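Local coordinates for protein CAS6A (Thermus thermophilus, PDB 4C97) that probably acts as a CRISPR-associated endoribonuclease of the Cas6 family, processing CRISPR RNA for antiviral defence, at residues L10-E15 with Y79-E84. The protein carries 1 engineered substitution. Sequence-based numbering, arbitrary orientation.
Sequences LVLVLE and YALEGE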
# COMPACT_ATOMS: atom_id res chain seq x y z
N LEU A 10 -3.90 9.80 -1.74
CA LEU A 10 -3.77 11.02 -2.49
C LEU A 10 -2.41 11.08 -3.16
O LEU A 10 -1.38 10.78 -2.53
CB LEU A 10 -3.93 12.21 -1.57
CG LEU A 10 -5.36 12.54 -1.15
CD1 LEU A 10 -5.97 11.45 -0.29
CD2 LEU A 10 -5.36 13.87 -0.39
N VAL A 11 -2.41 11.50 -4.42
CA VAL A 11 -1.18 11.60 -5.20
C VAL A 11 -0.75 13.05 -5.37
O VAL A 11 -1.54 13.91 -5.77
CB VAL A 11 -1.33 10.96 -6.58
CG1 VAL A 11 -0.12 11.27 -7.46
CG2 VAL A 11 -1.49 9.42 -6.45
N LEU A 12 0.52 13.32 -5.05
CA LEU A 12 1.12 14.64 -5.29
C LEU A 12 1.90 14.56 -6.59
O LEU A 12 2.94 13.87 -6.67
CB LEU A 12 2.08 15.03 -4.16
CG LEU A 12 1.50 15.47 -2.82
CD1 LEU A 12 0.42 14.53 -2.32
CD2 LEU A 12 2.61 15.61 -1.79
N VAL A 13 1.40 15.29 -7.59
CA VAL A 13 2.04 15.38 -8.89
C VAL A 13 3.13 16.43 -8.75
O VAL A 13 2.87 17.55 -8.34
CB VAL A 13 1.05 15.77 -10.00
CG1 VAL A 13 1.76 15.92 -11.33
CG2 VAL A 13 -0.05 14.73 -10.09
N LEU A 14 4.36 16.05 -9.09
CA LEU A 14 5.52 16.87 -8.72
C LEU A 14 6.23 17.43 -9.93
O LEU A 14 6.43 16.73 -10.92
CB LEU A 14 6.52 16.01 -7.92
CG LEU A 14 5.97 15.37 -6.65
CD1 LEU A 14 7.00 14.38 -6.09
CD2 LEU A 14 5.56 16.40 -5.61
N GLU A 15 6.63 18.70 -9.85
CA GLU A 15 7.53 19.24 -10.85
C GLU A 15 8.86 19.59 -10.18
O GLU A 15 8.90 20.18 -9.10
CB GLU A 15 6.92 20.43 -11.60
CG GLU A 15 5.98 21.29 -10.78
CD GLU A 15 5.48 22.52 -11.54
OE1 GLU A 15 5.99 22.78 -12.65
OE2 GLU A 15 4.58 23.22 -11.02
N TYR A 79 -4.08 19.27 0.32
CA TYR A 79 -4.57 20.11 -0.76
C TYR A 79 -3.96 21.51 -0.78
O TYR A 79 -3.74 22.08 -1.84
CB TYR A 79 -6.10 20.18 -0.75
CG TYR A 79 -6.69 18.96 -1.41
CD1 TYR A 79 -6.71 18.84 -2.79
CD2 TYR A 79 -7.20 17.92 -0.65
CE1 TYR A 79 -7.23 17.72 -3.40
CE2 TYR A 79 -7.73 16.79 -1.25
CZ TYR A 79 -7.74 16.70 -2.63
OH TYR A 79 -8.27 15.58 -3.22
N ALA A 80 -3.66 22.05 0.40
CA ALA A 80 -3.07 23.39 0.48
C ALA A 80 -1.64 23.43 -0.06
O ALA A 80 -1.07 24.51 -0.20
CB ALA A 80 -3.10 23.89 1.91
N LEU A 81 -1.07 22.26 -0.35
CA LEU A 81 0.30 22.20 -0.88
C LEU A 81 0.37 22.58 -2.36
O LEU A 81 1.46 22.86 -2.87
CB LEU A 81 0.90 20.80 -0.68
CG LEU A 81 1.07 20.37 0.77
CD1 LEU A 81 1.50 18.91 0.83
CD2 LEU A 81 2.08 21.27 1.50
N GLU A 82 -0.77 22.55 -3.05
CA GLU A 82 -0.82 22.95 -4.45
C GLU A 82 -0.20 24.32 -4.68
O GLU A 82 -0.57 25.30 -4.04
CB GLU A 82 -2.26 22.94 -4.97
CG GLU A 82 -2.87 21.54 -5.03
CD GLU A 82 -4.05 21.46 -5.99
OE1 GLU A 82 -4.78 22.46 -6.12
OE2 GLU A 82 -4.23 20.38 -6.61
N GLY A 83 0.76 24.37 -5.60
CA GLY A 83 1.48 25.58 -5.92
C GLY A 83 2.76 25.76 -5.11
O GLY A 83 3.60 26.58 -5.46
N GLU A 84 2.90 24.99 -4.03
CA GLU A 84 3.99 25.19 -3.07
C GLU A 84 5.19 24.29 -3.31
O GLU A 84 5.07 23.20 -3.89
CB GLU A 84 3.49 24.98 -1.63
CG GLU A 84 2.41 25.99 -1.20
CD GLU A 84 2.89 27.43 -1.27
OE1 GLU A 84 4.03 27.70 -0.84
OE2 GLU A 84 2.13 28.28 -1.78
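With CG of each residue set anti to its own carbonyl carbon and beside the backbone N (chi1 -77° in Leu10, -81° in Tyr79), the two side chains cross at about a right angle, and methyl CD2 of Leu10 comes to rest 3.9 Å from CE2 of the Tyr79 ring, approaching it obliquely. The pair illustrates how a strand can be covered by the end of a helix through side chains alone. Although the Tyr79 CB leaves the backbone facing away from the strand, the long ring swings back to reach it, and its hydroxyl OH hydrogen-bonds to Gln99 on strand 91-109, which gives the outer end of the ring a polar hold. A second, looser meeting lies further along: CD2 of Leu12 and CD1 of Leu81 stand 4.4 Å apart, a methyl-to-methyl approach at the edge of van der Waals contact, with Leu81 directed at the strand from within its turn. That turn, type I from Tyr79 to Glu82, is closed by a 3.2 Å bond from Glu82 N to Tyr79 O. A type II turn follows, and Glu84 N reaches Leu81 O at 2.8 Å. The arrangement is apolar packing of the helix end and the loop after it against the middle strand of an antiparallel sheet, consistent with the ferredoxin-like RAMP fold of Cas6 proteins.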